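Local structure of conserved domain protein (Bacillus anthracis, 3FBQ) at residues M33-N38 / W137-T142; V40-N45 / Y58-E63; Y180-S185 / D193-E198. The protein is of unknown function, but is an almost all-beta protein of the immunoglobulin-like E-set group, crystallised as an assembly of three copies. One frame throughout, in Å; residues are numbered along the deposited sequence.

Contact 1: residues M33-N38 / W137-T142; sequences MTRESN and WNFALT
Arg35 reaches across to strand 137-142 and spreads its guanidinium over the ring of Phe139, the two planes only 16° apart. Phe139 CD1 sits over the centre of that flat cation, and the aliphatic start of the same arginine covers the ring, with Arg35 CB 3.7 Å from Phe139 CZ. A chain bent at its second and third torsions (chi2 42°) lets Arg35 NE give a hydrogen bond to Asn138 O at 2.9 Å, while Arg35 NH1 turns back to Thr34 O at 3.2 Å. A water accepts from Arg35 NH2 and from Ala140 N, so each of the three guanidinium nitrogens has a partner, which fixes its rotation. Arginine suits the place: its stem is aliphatic and its partly exposed end polar.

Met33, unbranched and flexible, slides past Phe139 with CG 3.6 Å from ring atom CD1 and brings SD to 3.7 Å from Leu141 CD2. At the other end Ser37, small enough to fit, lays CB over one face of the Trp137 indole. Trp137 NE1 makes a weak bond to Ser37 O (3.4 Å); its stronger acceptor is Val40 O. Thr34 to Glu36 form an antiparallel ladder with the second subunit. Here the outermost strands, within this chain, of two sheets, running at 153°, meet through side chains, as where the layers of a beta-sandwich close at an edge.

Contact 2: residues V40-N45 / Y58-E63; sequences VKVTIN and YSLESE
Val42 and Leu60 face each other across a classic antiparallel beta hairpin, strands 40-49 and 53-62, whose short segments run at 168°. Leu60 CD1 touches both valines of the partner strand, 3.6 Å from Val42 CG2 and 3.7 Å from Val40 CG1. With CG anti to the backbone N, chi1 174° leans the end of the leucine over the neighbouring strand. Beta-branched valine favours the extended backbone and offers a methyl on each flank, apt for this buried face.

Two hydrogen-bonded pairs hold the register. Lys41 N gives to Glu61 O at 2.9 Å and Glu61 N returns to Lys41 O; Thr43 N meets Ser59 O at 3.1 Å, and Ser59 N meets Thr43 O at 2.9 Å. These four residues lie on the other face of the sheet, Thr43 and Ser59 buried, Lys41 and Glu61 partly exposed.

Outside this shell, Trp119 of strand 114-126 packs on Val42 and Ile44, and its ring meets that of Tyr58, while Met90 covers Leu60 and Tyr58. Lys41 NZ and Glu61 OE2 are 5.0 Å apart, too far for a contact, though a weak attraction is possible; Lys41 NZ hydrogen-bonds to Pro221 O of the second subunit.

Contact 3: residues Y180-S185 / D193-E198; sequences YNQEVS and DSVDVE
Tyr180 points its hydroxyl across the gap to strand 196-198 and gives a hydrogen bond to the backbone oxygen of Val197, with Tyr180 OH 2.9 Å from Val197 O. The acceptor lies at the edge of the phenol ring, near its plane, and the hydroxyl in turn lies in the carbonyl plane, at a C=O...O angle of 157°. The ring gets there because CG stands between the backbone N and the carbonyl carbon (chi1 70°), and a tyrosine is long enough to span strands that come no nearer than 7.8 Å between axes.

Gln182, in the middle, is the most covered residue, buried against Val197 and Val195. It and Val197 pass in opposite directions, though the shortest approaches there are doubtful. Its straight chain brings the amide end to the backbone of residues 195-197, in an uncertain orientation. Farther along the fit slackens, and Val184 CG1 and Val195 CG2 touch only at 4.2 Å, two compact valines meeting as plain apolar neighbours. Asn181, Glu183, Asp196 and Glu198 start away from the other segment; Asn181 is held by Asn165 and Glu167 of strand 162-171, while Glu198 is exposed.

Both strands belong to one eight-stranded antiparallel sheet but are not neighbours in it, and their meeting through side chains is consistent with a strongly curled sheet. The ring of Trp226 meets that of Tyr180, their planes about 25° apart, Val246 of strand 239-247 covers Val195 and Val197, and Ser185 caps the N-terminus of helix 186-191, which links the two segments.

How the contacts relate
Contacts 1 and 2 belong to one end of the molecule, their centres 9 Å apart, and share the five-stranded sheet through neighbouring strands 29-37 and 40-49; Arg35 O and Val42 N, 2.8 Å apart, probably hydrogen-bond between them. The hairpin of contact 2 lies within the span of 98 residues between 33-38 and 137-142, across which contact 1 brings in strand 131-144 of the three-stranded sheet. Contact 3 follows later, in the eight-stranded sheet, its centre about 40 Å from either of the others and on the opposite side of the chain's centre. The protein thus reads as two beta-rich parts in series, the five-stranded sheet running on, through strand 29-37, into a strand of the second subunit.

Contact 1: residues M33-N38 / W137-T142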
loop_
_atom_site.group_PDB
_atom_site.type_symbol
_atom_site.label_atom_id
_atom_site.label_comp_id
_atom_site.label_asym_id
_atom_site.label_seq_id
_atom_site.Cartn_x
_atom_site.Cartn_y
_atom_site.Cartn_z
ATOM N N MET A 33 -8.825 21.426 -3.096
ATOM C CA MET A 33 -7.571 21.474 -2.336
ATOM C C MET A 33 -6.476 20.542 -2.957
ATOM O O MET A 33 -6.755 19.386 -3.306
ATOM C CB MET A 33 -7.897 21.262 -0.866
ATOM C CG MET A 33 -7.091 20.275 -0.131
ATOM S SD MET A 33 -7.741 20.273 1.587
ATOM C CE MET A 33 -6.535 21.378 2.405
ATOM N N THR A 34 -5.277 21.087 -3.161
ATOM C CA THR A 34 -4.220 20.414 -3.934
ATOM C C THR A 34 -2.987 20.004 -3.126
ATOM O O THR A 34 -2.604 20.698 -2.211
ATOM C CB THR A 34 -3.704 21.311 -5.088
ATOM O OG1 THR A 34 -4.829 21.899 -5.745
ATOM C CG2 THR A 34 -2.992 20.504 -6.101
ATOM N N ARG A 35 -2.401 18.871 -3.505
ATOM C CA ARG A 35 -1.115 18.383 -3.049
ATOM C C ARG A 35 -0.207 18.057 -4.224
ATOM O O ARG A 35 -0.638 17.425 -5.178
ATOM C CB ARG A 35 -1.297 17.120 -2.204
ATOM C CG ARG A 35 -1.114 17.355 -0.697
ATOM C CD ARG A 35 -1.786 18.638 -0.288
ATOM N NE ARG A 35 -2.494 18.515 0.971
ATOM C CZ ARG A 35 -3.370 19.396 1.441
ATOM N NH1 ARG A 35 -3.700 20.494 0.755
ATOM N NH2 ARG A 35 -3.912 19.154 2.617
ATOM N N GLU A 36 1.051 18.499 -4.176
ATOM C CA GLU A 36 1.980 18.189 -5.268
ATOM C C GLU A 36 3.408 17.741 -4.950
ATOM O O GLU A 36 4.176 18.527 -4.433
ATOM C CB GLU A 36 2.068 19.366 -6.217
ATOM C CG GLU A 36 2.409 18.841 -7.574
ATOM C CD GLU A 36 2.649 19.891 -8.565
ATOM O OE1 GLU A 36 3.633 19.717 -9.316
ATOM O OE2 GLU A 36 1.870 20.874 -8.600
ATOM N N SER A 37 3.778 16.512 -5.307
ATOM C CA SER A 37 5.165 16.035 -5.196
ATOM C C SER A 37 5.482 15.298 -6.477
ATOM O O SER A 37 4.573 14.796 -7.140
ATOM C CB SER A 37 5.376 15.060 -4.029
ATOM O OG SER A 37 4.635 15.369 -2.877
ATOM N N ASN A 38 6.760 15.252 -6.830
ATOM C CA ASN A 38 7.262 14.364 -7.855
ATOM C C ASN A 38 6.664 14.399 -9.202
ATOM O O ASN A 38 6.530 13.339 -9.819
ATOM C CB ASN A 38 7.069 12.943 -7.446
ATOM C CG ASN A 38 8.245 12.396 -6.788
ATOM O OD1 ASN A 38 8.285 12.391 -5.547
ATOM N ND2 ASN A 38 9.254 11.957 -7.577
ATOM N N TRP A 137 1.196 12.061 -0.791
ATOM C CA TRP A 137 0.264 13.117 -1.063
ATOM C C TRP A 137 -0.808 12.849 -0.063
ATOM O O TRP A 137 -1.361 11.776 -0.074
ATOM C CB TRP A 137 -0.299 12.954 -2.455
ATOM C CG TRP A 137 0.701 13.038 -3.623
ATOM C CD1 TRP A 137 0.881 14.088 -4.442
ATOM C CD2 TRP A 137 1.621 12.001 -4.091
ATOM N NE1 TRP A 137 1.865 13.808 -5.387
ATOM C CE2 TRP A 137 2.323 12.534 -5.197
ATOM C CE3 TRP A 137 1.938 10.700 -3.654
ATOM C CZ2 TRP A 137 3.303 11.805 -5.888
ATOM C CZ3 TRP A 137 2.896 9.982 -4.326
ATOM C CH2 TRP A 137 3.575 10.523 -5.433
ATOM N N ASN A 138 -1.077 13.776 0.844
ATOM C CA ASN A 138 -1.943 13.524 1.990
ATOM C C ASN A 138 -2.985 14.596 2.134
ATOM O O ASN A 138 -2.674 15.775 1.961
ATOM C CB ASN A 138 -1.115 13.480 3.264
ATOM C CG ASN A 138 -0.010 12.445 3.191
ATOM O OD1 ASN A 138 1.026 12.614 3.814
ATOM N ND2 ASN A 138 -0.186 11.396 2.362
ATOM N N PHE A 139 -4.222 14.216 2.448
ATOM C CA PHE A 139 -5.208 15.180 2.890
ATOM C C PHE A 139 -5.801 14.621 4.150
ATOM O O PHE A 139 -6.159 13.438 4.218
ATOM C CB PHE A 139 -6.311 15.434 1.848
ATOM C CG PHE A 139 -5.808 15.649 0.423
ATOM C CD1 PHE A 139 -5.946 16.869 -0.191
ATOM C CD2 PHE A 139 -5.218 14.609 -0.304
ATOM C CE1 PHE A 139 -5.484 17.071 -1.522
ATOM C CE2 PHE A 139 -4.734 14.798 -1.605
ATOM C CZ PHE A 139 -4.879 16.019 -2.230
ATOM N N ALA A 140 -5.892 15.496 5.161
ATOM C CA ALA A 140 -6.526 15.204 6.457
ATOM C C ALA A 140 -7.660 16.205 6.657
ATOM O O ALA A 140 -7.410 17.373 6.878
ATOM C CB ALA A 140 -5.510 15.369 7.563
ATOM N N LEU A 141 -8.908 15.787 6.613
ATOM C CA LEU A 141 -9.954 16.792 6.794
ATOM C C LEU A 141 -11.265 16.211 7.346
ATOM O O LEU A 141 -11.498 15.014 7.280
ATOM C CB LEU A 141 -10.121 17.612 5.487
ATOM C CG LEU A 141 -10.170 16.784 4.206
ATOM C CD1 LEU A 141 -11.556 16.854 3.768
ATOM C CD2 LEU A 141 -9.302 17.334 3.092
ATOM N N THR A 142 -12.129 17.004 7.949
ATOM C CA THR A 142 -13.364 16.356 8.423
ATOM C C THR A 142 -14.570 16.987 7.666
ATOM O O THR A 142 -14.582 18.193 7.418
ATOM C CB THR A 142 -13.481 16.481 9.925
ATOM O OG1 THR A 142 -13.941 17.774 10.228
ATOM C CG2 THR A 142 -12.088 16.417 10.597
HETATM O O HOH W 1 -3.635 17.600 4.991
#

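Contact 2: residues V40-N45 / Y58-E63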
loop_
_atom_site.group_PDB
_atom_site.type_symbol
_atom_site.label_atom_id
_atom_site.label_comp_id
_atom_site.label_asym_id
_atom_site.label_seq_id
_atom_site.Cartn_x
_atom_site.Cartn_y
_atom_site.Cartn_z
ATOM N N VAL A 40 3.616 15.017 -9.758
ATOM C CA VAL A 40 2.218 14.649 -9.653
ATOM C C VAL A 40 1.358 15.576 -8.715
ATOM O O VAL A 40 1.530 15.629 -7.490
ATOM C CB VAL A 40 2.111 13.112 -9.227
ATOM C CG1 VAL A 40 0.662 12.568 -9.263
ATOM C CG2 VAL A 40 3.028 12.258 -10.092
ATOM N N LYS A 41 0.388 16.251 -9.320
ATOM C CA LYS A 41 -0.536 17.114 -8.626
ATOM C C LYS A 41 -1.790 16.326 -8.397
ATOM O O LYS A 41 -2.430 15.936 -9.378
ATOM C CB LYS A 41 -0.817 18.313 -9.553
ATOM C CG LYS A 41 -1.427 19.534 -8.865
ATOM C CD LYS A 41 -1.522 20.780 -9.743
ATOM C CE LYS A 41 -2.437 21.787 -9.032
ATOM N NZ LYS A 41 -3.007 22.934 -9.842
ATOM N N VAL A 42 -2.137 16.031 -7.138
ATOM C CA VAL A 42 -3.455 15.446 -6.786
ATOM C C VAL A 42 -4.375 16.522 -6.161
ATOM O O VAL A 42 -3.953 17.174 -5.223
ATOM C CB VAL A 42 -3.364 14.286 -5.793
ATOM C CG1 VAL A 42 -4.805 13.712 -5.457
ATOM C CG2 VAL A 42 -2.407 13.157 -6.318
ATOM N N THR A 43 -5.592 16.706 -6.728
ATOM C CA THR A 43 -6.636 17.576 -6.244
ATOM C C THR A 43 -7.808 16.771 -5.778
ATOM O O THR A 43 -8.191 15.790 -6.409
ATOM C CB THR A 43 -7.125 18.436 -7.355
ATOM O OG1 THR A 43 -5.981 19.129 -7.811
ATOM C CG2 THR A 43 -8.184 19.525 -6.871
ATOM N N ILE A 44 -8.392 17.184 -4.659
ATOM C CA ILE A 44 -9.575 16.521 -4.122
ATOM C C ILE A 44 -10.805 17.416 -4.231
ATOM O O ILE A 44 -11.021 18.297 -3.399
ATOM C CB ILE A 44 -9.375 16.116 -2.649
ATOM C CG1 ILE A 44 -9.180 14.604 -2.534
ATOM C CG2 ILE A 44 -10.557 16.572 -1.808
ATOM C CD1 ILE A 44 -9.838 13.995 -1.316
ATOM N N ASN A 45 -11.609 17.184 -5.264
ATOM C CA ASN A 45 -12.537 18.196 -5.755
ATOM C C ASN A 45 -13.804 18.275 -4.910
ATOM O O ASN A 45 -13.863 19.019 -3.931
ATOM C CB ASN A 45 -12.896 17.928 -7.218
ATOM C CG ASN A 45 -11.746 18.214 -8.163
ATOM O OD1 ASN A 45 -11.381 19.369 -8.382
ATOM N ND2 ASN A 45 -11.168 17.161 -8.728
ATOM N N TYR A 58 -11.758 13.493 -7.377
ATOM C CA TYR A 58 -10.419 14.020 -7.449
ATOM C C TYR A 58 -9.905 14.079 -8.845
ATOM O O TYR A 58 -10.439 13.422 -9.740
ATOM C CB TYR A 58 -9.460 13.176 -6.599
ATOM C CG TYR A 58 -9.297 11.782 -7.148
ATOM C CD1 TYR A 58 -10.115 10.715 -6.693
ATOM C CD2 TYR A 58 -8.363 11.523 -8.152
ATOM C CE1 TYR A 58 -10.001 9.491 -7.196
ATOM C CE2 TYR A 58 -8.235 10.257 -8.692
ATOM C CZ TYR A 58 -9.042 9.242 -8.195
ATOM O OH TYR A 58 -8.896 7.994 -8.741
ATOM N N SER A 59 -8.832 14.843 -9.021
ATOM C CA SER A 59 -8.040 14.824 -10.246
ATOM C C SER A 59 -6.637 14.404 -9.977
ATOM O O SER A 59 -6.132 14.514 -8.882
ATOM C CB SER A 59 -8.007 16.189 -10.891
ATOM O OG SER A 59 -9.239 16.776 -10.569
ATOM N N LEU A 60 -5.991 13.944 -11.019
ATOM C CA LEU A 60 -4.667 13.484 -10.901
ATOM C C LEU A 60 -4.013 13.995 -12.185
ATOM O O LEU A 60 -4.515 13.702 -13.267
ATOM C CB LEU A 60 -4.735 11.968 -10.816
ATOM C CG LEU A 60 -3.452 11.167 -10.807
ATOM C CD1 LEU A 60 -2.859 11.390 -9.468
ATOM C CD2 LEU A 60 -3.754 9.698 -11.052
ATOM N N GLU A 61 -2.967 14.826 -12.046
ATOM C CA GLU A 61 -2.274 15.417 -13.172
ATOM C C GLU A 61 -0.812 15.168 -13.027
ATOM O O GLU A 61 -0.273 15.289 -11.933
ATOM C CB GLU A 61 -2.469 16.905 -13.248
ATOM C CG GLU A 61 -3.874 17.282 -13.473
ATOM C CD GLU A 61 -4.051 18.730 -13.229
ATOM O OE1 GLU A 61 -3.194 19.471 -13.767
ATOM O OE2 GLU A 61 -4.995 19.115 -12.476
ATOM N N SER A 62 -0.167 14.828 -14.133
ATOM C CA SER A 62 1.199 14.483 -14.103
ATOM C C SER A 62 2.053 15.094 -15.198
ATOM O O SER A 62 1.552 15.764 -16.082
ATOM C CB SER A 62 1.339 13.014 -14.216
ATOM O OG SER A 62 2.732 12.791 -14.197
ATOM N N GLU A 63 3.357 14.851 -15.127
ATOM C CA GLU A 63 4.313 15.533 -15.993
ATOM C C GLU A 63 4.680 14.669 -17.196
ATOM O O GLU A 63 5.657 14.942 -17.893
ATOM C CB GLU A 63 5.574 15.907 -15.211
ATOM C CG GLU A 63 5.338 16.924 -14.107
ATOM C CD GLU A 63 5.355 18.351 -14.616
ATOM O OE1 GLU A 63 4.878 18.586 -15.748
ATOM O OE2 GLU A 63 5.844 19.240 -13.887
#

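Contact 3: residues Y180-S185 / D193-E198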
loop_
_atom_site.group_PDB
_atom_site.type_symbol
_atom_site.label_atom_id
_atom_site.label_comp_id
_atom_site.label_asym_id
_atom_site.label_seq_id
_atom_site.Cartn_x
_atom_site.Cartn_y
_atom_site.Cartn_z
ATOM N N TYR A 180 -30.000 -4.063 4.922
ATOM C CA TYR A 180 -30.627 -5.351 5.036
ATOM C C TYR A 180 -29.593 -6.507 5.137
ATOM O O TYR A 180 -28.375 -6.268 5.153
ATOM C CB TYR A 180 -31.525 -5.510 3.831
ATOM C CG TYR A 180 -30.718 -5.682 2.578
ATOM C CD1 TYR A 180 -30.178 -4.577 1.901
ATOM C CD2 TYR A 180 -30.468 -6.972 2.070
ATOM C CE1 TYR A 180 -29.405 -4.768 0.739
ATOM C CE2 TYR A 180 -29.706 -7.172 0.904
ATOM C CZ TYR A 180 -29.183 -6.081 0.256
ATOM O OH TYR A 180 -28.477 -6.318 -0.881
ATOM N N ASN A 181 -30.087 -7.752 5.216
ATOM C CA ASN A 181 -29.209 -8.934 5.391
ATOM C C ASN A 181 -29.826 -10.183 4.864
ATOM O O ASN A 181 -31.036 -10.255 4.759
ATOM C CB ASN A 181 -28.812 -9.178 6.843
ATOM C CG ASN A 181 -29.988 -9.324 7.740
ATOM O OD1 ASN A 181 -30.816 -10.236 7.624
ATOM N ND2 ASN A 181 -30.073 -8.415 8.664
ATOM N N GLN A 182 -28.971 -11.164 4.558
ATOM C CA GLN A 182 -29.382 -12.459 4.055
ATOM C C GLN A 182 -29.121 -13.405 5.175
ATOM O O GLN A 182 -28.147 -13.228 5.911
ATOM C CB GLN A 182 -28.581 -12.873 2.805
ATOM C CG GLN A 182 -27.064 -12.789 2.901
ATOM C CD GLN A 182 -26.346 -13.180 1.592
ATOM O OE1 GLN A 182 -25.504 -14.116 1.553
ATOM N NE2 GLN A 182 -26.645 -12.447 0.523
ATOM N N GLU A 183 -30.038 -14.372 5.314
ATOM C CA GLU A 183 -29.850 -15.599 6.109
ATOM C C GLU A 183 -29.966 -16.884 5.258
ATOM O O GLU A 183 -30.800 -16.965 4.353
ATOM C CB GLU A 183 -30.828 -15.623 7.256
ATOM C CG GLU A 183 -30.514 -14.589 8.306
ATOM C CD GLU A 183 -31.723 -14.295 9.185
ATOM O OE1 GLU A 183 -32.402 -15.269 9.594
ATOM O OE2 GLU A 183 -32.008 -13.101 9.458
ATOM N N VAL A 184 -29.092 -17.854 5.544
ATOM C CA VAL A 184 -29.013 -19.139 4.839
ATOM C C VAL A 184 -29.120 -20.319 5.863
ATOM O O VAL A 184 -28.418 -20.345 6.898
ATOM C CB VAL A 184 -27.680 -19.243 4.060
ATOM C CG1 VAL A 184 -27.711 -20.384 3.069
ATOM C CG2 VAL A 184 -27.403 -17.968 3.328
ATOM N N SER A 185 -29.998 -21.284 5.567
ATOM C CA SER A 185 -30.261 -22.408 6.476
ATOM C C SER A 185 -29.210 -23.487 6.360
ATOM O O SER A 185 -28.523 -23.575 5.329
ATOM C CB SER A 185 -31.594 -23.059 6.130
ATOM O OG SER A 185 -31.436 -23.787 4.921
ATOM N N ASP A 193 -22.309 -22.390 -1.903
ATOM C CA ASP A 193 -21.134 -21.842 -1.235
ATOM C C ASP A 193 -20.962 -20.359 -1.548
ATOM O O ASP A 193 -20.038 -19.714 -1.055
ATOM C CB ASP A 193 -19.878 -22.614 -1.642
ATOM C CG ASP A 193 -19.831 -24.006 -1.046
ATOM O OD1 ASP A 193 -20.269 -24.175 0.111
ATOM O OD2 ASP A 193 -19.358 -24.935 -1.736
ATOM N N SER A 194 -21.859 -19.826 -2.372
ATOM C CA SER A 194 -21.847 -18.406 -2.702
ATOM C C SER A 194 -23.261 -17.878 -2.919
ATOM O O SER A 194 -23.683 -17.655 -4.054
ATOM C CB SER A 194 -20.993 -18.152 -3.946
ATOM O OG SER A 194 -21.541 -17.112 -4.737
ATOM N N VAL A 195 -23.989 -17.679 -1.825
ATOM C CA VAL A 195 -25.290 -17.026 -1.878
ATOM C C VAL A 195 -25.149 -15.508 -1.806
ATOM O O VAL A 195 -24.544 -14.976 -0.876
ATOM C CB VAL A 195 -26.209 -17.501 -0.737
ATOM C CG1 VAL A 195 -27.640 -17.052 -0.986
ATOM C CG2 VAL A 195 -26.134 -19.014 -0.593
ATOM N N ASP A 196 -25.712 -14.819 -2.793
ATOM C CA ASP A 196 -25.530 -13.398 -2.922
ATOM C C ASP A 196 -26.871 -12.753 -3.219
ATOM O O ASP A 196 -27.453 -12.991 -4.281
ATOM C CB ASP A 196 -24.540 -13.141 -4.043
ATOM C CG ASP A 196 -24.397 -11.691 -4.351
ATOM O OD1 ASP A 196 -24.391 -11.354 -5.549
ATOM O OD2 ASP A 196 -24.329 -10.887 -3.396
ATOM N N VAL A 197 -27.350 -11.923 -2.296
ATOM C CA VAL A 197 -28.720 -11.358 -2.379
ATOM C C VAL A 197 -28.770 -9.900 -2.824
ATOM O O VAL A 197 -28.444 -9.002 -2.070
ATOM C CB VAL A 197 -29.494 -11.451 -1.047
ATOM C CG1 VAL A 197 -30.905 -11.230 -1.302
ATOM C CG2 VAL A 197 -29.338 -12.781 -0.416
ATOM N N GLU A 198 -29.227 -9.699 -4.049
ATOM C CA GLU A 198 -29.336 -8.411 -4.691
ATOM C C GLU A 198 -30.750 -7.956 -4.562
ATOM O O GLU A 198 -31.631 -8.781 -4.618
ATOM C CB GLU A 198 -29.105 -8.584 -6.188
ATOM C CG GLU A 198 -28.161 -7.555 -6.766
ATOM C CD GLU A 198 -26.719 -7.894 -6.399
ATOM O OE1 GLU A 198 -25.939 -6.931 -6.212
ATOM O OE2 GLU A 198 -26.391 -9.124 -6.280
#